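Local coordinates for glutamine amidotransferase domain-containing protein (Streptococcus mutans, PDB 3L7N) that probably acts as a class I glutamine amidotransferase, releasing ammonia from glutamine for transfer to an acceptor, at residues Ala72-Lys75 and Leu76-Ala80; Gln95-Gly98 and Val99-Ala103. All coordinates share one frame; numbering follows the deposited sequence.

Interaction 1. Residues Ala72-Lys75 and Leu76-Ala80; sequences AEVK and LIQKA
A72 to K75 and L76 to A80 form one uninterrupted run of helix 70-82, and four successive i to i+4 backbone bonds join the two halves. L76 N donates to A72 O, I77 N to E73 O, Q78 N to V74 O and K79 N to K75 O. The last is the straightest, with 173° at the hydrogen and 2.9 Å between K79 N and K75 O.

The side-chain contact across this turn is between V74 and Q78, one turn apart. They cross obliquely, and CG1 of V74 lies 4.1 Å from CD of Q78. Other side chains only pass close to carbonyls of the turn before. CG1 and CD1 of I77 both come up to E73 O, CD1 at 3.5 Å; chi1 of -73° places CG1 beside the backbone N, which turns the branch back toward the preceding turn. CG of K79 passes near K75 O, while its amine leads away to the carbonyl of K41. The carboxylate of E73 likewise bonds outside, to H8.

Helix 70-82 is the crossover of a beta-alpha-beta unit between strands 48-51 and 86-90. With E73, V74, L76 and I77 buried and both lysines exposed, the helix is amphipathic, held internally by main-chain bonds, while the charged ends of E73 and K79 are met by H8 and K41 from other parts of the fold.

Interaction 2. Residues Gln95-Gly98 and Val99-Ala103; sequences QLMG and VAYGA
M97 and Y101 run alongside each other in the same direction, one turn apart at the C-terminal end of helix 92-100. Contact between them is apolar and loose: the methyl CE of M97 lies 4.2 Å from CE2 of Y101. The methionine runs extended through chi2 and then bends at chi3 (70°), which carries its methyl round to the tyrosine. Chi1 of -84° sets CG of Y101 beside its own backbone N and turns the ring back toward the last turn, where M97 O lies in the ring plane at its edge, nearest to CD2. The same oxygen accepts Y101 N, and the M97 carbonyl thus meets both the main chain and the ring of this residue. A second bond from Y101 N, to G98 O, is weak.

The helix ends here in a Schellman motif, with G102 at positive phi as its C-prime residue. A103 N reaches back to G98 O at 3.0 Å, coming from above the carbonyl plane, and G102 N bonds to V99 O. A water adds a bridge across the end, donating to Q95 O and to A103 O.

Just before Y101, at the end of the helix, V99 holds CG2 3.4 Å from Q95 O. The A100 methyl faces two successive carbonyls, 3.4 Å from both L96 O and M97 O. Outward, the ring of Y101 meets that of F169 with planes about 20° apart, and the main-chain O of Y101 accepts a hydrogen bond from NZ of K152. M97 also touches residues of what is probably the nucleophile elbow of a class I amidotransferase, the GxCxG turn around C91.

Interactions 1 and 2 lie on two helices that pack against each other, their centres about 10 Å apart. They meet largely through apolar groups, with CG2 of I77 3.5 Å from CB of A100 and CG1 of V74 3.7 Å from CA of A100; OE1 of E73 also packs on CD1 of L96. Within 72-80, E73, V74, L76 and I77 are buried and the lysines exposed, and the main-chain bonding is that of a regular helix. Residues 95-98 are buried, whereas the end at 101-103 reaches the surface, and there a positive-phi glycine, a bridging water and an aromatic side chain enter the chemistry. Of the two, interaction 2 is the one that touches the probable nucleophile elbow.

Interaction 1. Residues Ala72-Lys75 and Leu76-Ala80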
loop_
_atom_site.group_PDB
_atom_site.type_symbol
_atom_site.label_atom_id
_atom_site.label_comp_id
_atom_site.label_asym_id
_atom_site.label_seq_id
_atom_site.Cartn_x
_atom_site.Cartn_y
_atom_site.Cartn_z
ATOM N N ALA A 72 -6.360 -12.019 11.944
ATOM C CA ALA A 72 -5.029 -12.156 12.497
ATOM C C ALA A 72 -4.143 -11.042 12.021
ATOM O O ALA A 72 -3.360 -10.518 12.797
ATOM C CB ALA A 72 -4.461 -13.451 12.144
ATOM N N GLU A 73 -4.289 -10.628 10.744
ATOM C CA GLU A 73 -3.513 -9.488 10.261
ATOM C C GLU A 73 -3.878 -8.188 10.952
ATOM O O GLU A 73 -2.940 -7.400 11.403
ATOM C CB GLU A 73 -3.553 -9.364 8.768
ATOM C CG GLU A 73 -3.283 -10.663 8.137
ATOM C CD GLU A 73 -2.818 -10.596 6.651
ATOM O OE1 GLU A 73 -2.364 -9.507 6.165
ATOM O OE2 GLU A 73 -2.915 -11.676 5.984
ATOM N N VAL A 74 -5.201 -7.971 11.152
ATOM C CA VAL A 74 -5.683 -6.816 11.964
ATOM C C VAL A 74 -5.086 -6.827 13.409
ATOM O O VAL A 74 -4.480 -5.827 13.860
ATOM C CB VAL A 74 -7.206 -6.724 12.024
ATOM C CG1 VAL A 74 -7.620 -5.633 13.004
ATOM C CG2 VAL A 74 -7.803 -6.461 10.616
ATOM N N LYS A 75 -5.154 -7.944 14.083
ATOM C CA LYS A 75 -4.572 -7.982 15.414
ATOM C C LYS A 75 -3.099 -7.738 15.379
ATOM O O LYS A 75 -2.540 -7.102 16.284
ATOM C CB LYS A 75 -4.868 -9.291 16.121
ATOM C CG LYS A 75 -6.323 -9.603 16.243
ATOM C CD LYS A 75 -6.633 -10.257 17.644
ATOM C CE LYS A 75 -8.108 -10.826 17.678
ATOM N NZ LYS A 75 -8.107 -12.182 18.308
ATOM N N LEU A 76 -2.425 -8.262 14.363
ATOM C CA LEU A 76 -0.955 -8.086 14.307
ATOM C C LEU A 76 -0.636 -6.565 14.152
ATOM O O LEU A 76 0.241 -6.010 14.884
ATOM C CB LEU A 76 -0.331 -8.932 13.186
ATOM C CG LEU A 76 1.064 -8.562 12.813
ATOM C CD1 LEU A 76 2.046 -9.100 13.768
ATOM C CD2 LEU A 76 1.365 -9.045 11.456
ATOM N N ILE A 77 -1.417 -5.858 13.281
ATOM C CA ILE A 77 -1.277 -4.375 13.186
ATOM C C ILE A 77 -1.504 -3.681 14.582
ATOM O O ILE A 77 -0.697 -2.869 15.024
ATOM C CB ILE A 77 -2.175 -3.775 12.169
ATOM C CG1 ILE A 77 -1.691 -4.070 10.774
ATOM C CG2 ILE A 77 -2.202 -2.283 12.325
ATOM C CD1 ILE A 77 -2.796 -4.230 9.827
ATOM N N GLN A 78 -2.561 -4.050 15.269
ATOM C CA GLN A 78 -2.844 -3.436 16.511
ATOM C C GLN A 78 -1.754 -3.652 17.528
ATOM O O GLN A 78 -1.387 -2.687 18.267
ATOM C CB GLN A 78 -4.134 -3.929 17.040
ATOM C CG GLN A 78 -5.255 -3.535 16.267
ATOM C CD GLN A 78 -6.417 -4.274 16.630
ATOM O OE1 GLN A 78 -7.504 -3.906 16.302
ATOM N NE2 GLN A 78 -6.221 -5.352 17.342
ATOM N N LYS A 79 -1.238 -4.928 17.631
ATOM C CA LYS A 79 -0.073 -5.215 18.526
ATOM C C LYS A 79 1.065 -4.362 18.129
ATOM O O LYS A 79 1.725 -3.760 18.969
ATOM C CB LYS A 79 0.338 -6.702 18.493
ATOM C CG LYS A 79 -0.840 -7.724 18.965
ATOM C CD LYS A 79 -0.285 -9.194 19.319
ATOM C CE LYS A 79 0.742 -9.199 20.615
ATOM N NZ LYS A 79 1.929 -10.238 20.487
ATOM N N ALA A 80 1.289 -4.238 16.840
ATOM C CA ALA A 80 2.437 -3.507 16.400
ATOM C C ALA A 80 2.308 -1.995 16.812
ATOM O O ALA A 80 3.183 -1.447 17.478
ATOM C CB ALA A 80 2.639 -3.679 14.847
#

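Interaction 2. Residues Gln95-Gly98 and Val99-Ala103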
loop_
_atom_site.group_PDB
_atom_site.type_symbol
_atom_site.label_atom_id
_atom_site.label_comp_id
_atom_site.label_asym_id
_atom_site.label_seq_id
_atom_site.Cartn_x
_atom_site.Cartn_y
_atom_site.Cartn_z
ATOM N N GLN A 95 -6.005 -0.799 3.931
ATOM C CA GLN A 95 -7.344 -1.050 4.378
ATOM C C GLN A 95 -7.380 -1.835 5.665
ATOM O O GLN A 95 -8.275 -1.622 6.497
ATOM C CB GLN A 95 -8.136 -1.739 3.271
ATOM C CG GLN A 95 -8.250 -0.840 2.050
ATOM C CD GLN A 95 -8.562 -1.564 0.706
ATOM O OE1 GLN A 95 -9.167 -2.647 0.665
ATOM N NE2 GLN A 95 -8.179 -0.913 -0.400
ATOM N N LEU A 96 -6.423 -2.765 5.859
ATOM C CA LEU A 96 -6.359 -3.472 7.148
ATOM C C LEU A 96 -5.886 -2.512 8.244
ATOM O O LEU A 96 -6.326 -2.590 9.358
ATOM C CB LEU A 96 -5.462 -4.717 7.089
ATOM C CG LEU A 96 -5.930 -5.847 6.168
ATOM C CD1 LEU A 96 -4.794 -6.699 5.762
ATOM C CD2 LEU A 96 -6.959 -6.675 6.808
ATOM N N MET A 97 -5.020 -1.582 7.916
ATOM C CA MET A 97 -4.714 -0.570 8.892
ATOM C C MET A 97 -5.975 0.243 9.317
ATOM O O MET A 97 -6.215 0.440 10.514
ATOM C CB MET A 97 -3.617 0.324 8.438
ATOM C CG MET A 97 -2.364 -0.392 8.268
ATOM S SD MET A 97 -1.100 0.717 7.861
ATOM C CE MET A 97 -0.934 1.571 9.384
ATOM N N GLY A 98 -6.824 0.605 8.349
ATOM C CA GLY A 98 -8.023 1.294 8.668
ATOM C C GLY A 98 -8.846 0.529 9.703
ATOM O O GLY A 98 -9.256 1.106 10.779
ATOM N N VAL A 99 -9.092 -0.767 9.410
ATOM C CA VAL A 99 -9.865 -1.605 10.278
ATOM C C VAL A 99 -9.195 -1.674 11.591
ATOM O O VAL A 99 -9.825 -1.557 12.582
ATOM C CB VAL A 99 -10.050 -3.009 9.700
ATOM C CG1 VAL A 99 -10.793 -3.883 10.649
ATOM C CG2 VAL A 99 -10.784 -2.934 8.427
ATOM N N ALA A 100 -7.875 -1.813 11.599
ATOM C CA ALA A 100 -7.169 -2.001 12.868
ATOM C C ALA A 100 -7.402 -0.811 13.784
ATOM O O ALA A 100 -7.448 -0.957 14.976
ATOM C CB ALA A 100 -5.720 -2.209 12.645
ATOM N N TYR A 101 -7.557 0.366 13.174
ATOM C CA TYR A 101 -7.667 1.672 13.889
ATOM C C TYR A 101 -9.133 2.140 14.071
ATOM O O TYR A 101 -9.364 3.291 14.477
ATOM C CB TYR A 101 -6.909 2.742 13.132
ATOM C CG TYR A 101 -5.443 2.755 13.454
ATOM C CD1 TYR A 101 -4.986 3.355 14.610
ATOM C CD2 TYR A 101 -4.490 2.109 12.615
ATOM C CE1 TYR A 101 -3.601 3.398 14.935
ATOM C CE2 TYR A 101 -3.119 2.161 12.918
ATOM C CZ TYR A 101 -2.695 2.812 14.105
ATOM O OH TYR A 101 -1.391 2.860 14.458
ATOM N N GLY A 102 -10.110 1.253 13.746
ATOM C CA GLY A 102 -11.445 1.414 14.155
ATOM C C GLY A 102 -12.399 1.745 13.044
ATOM O O GLY A 102 -13.561 1.868 13.277
ATOM N N ALA A 103 -11.948 1.845 11.814
ATOM C CA ALA A 103 -12.851 2.168 10.718
ATOM C C ALA A 103 -12.914 1.123 9.645
ATOM O O ALA A 103 -11.926 0.731 9.137
ATOM C CB ALA A 103 -12.442 3.414 10.117
HETATM O O HOH W 1 -10.308 0.310 6.683
#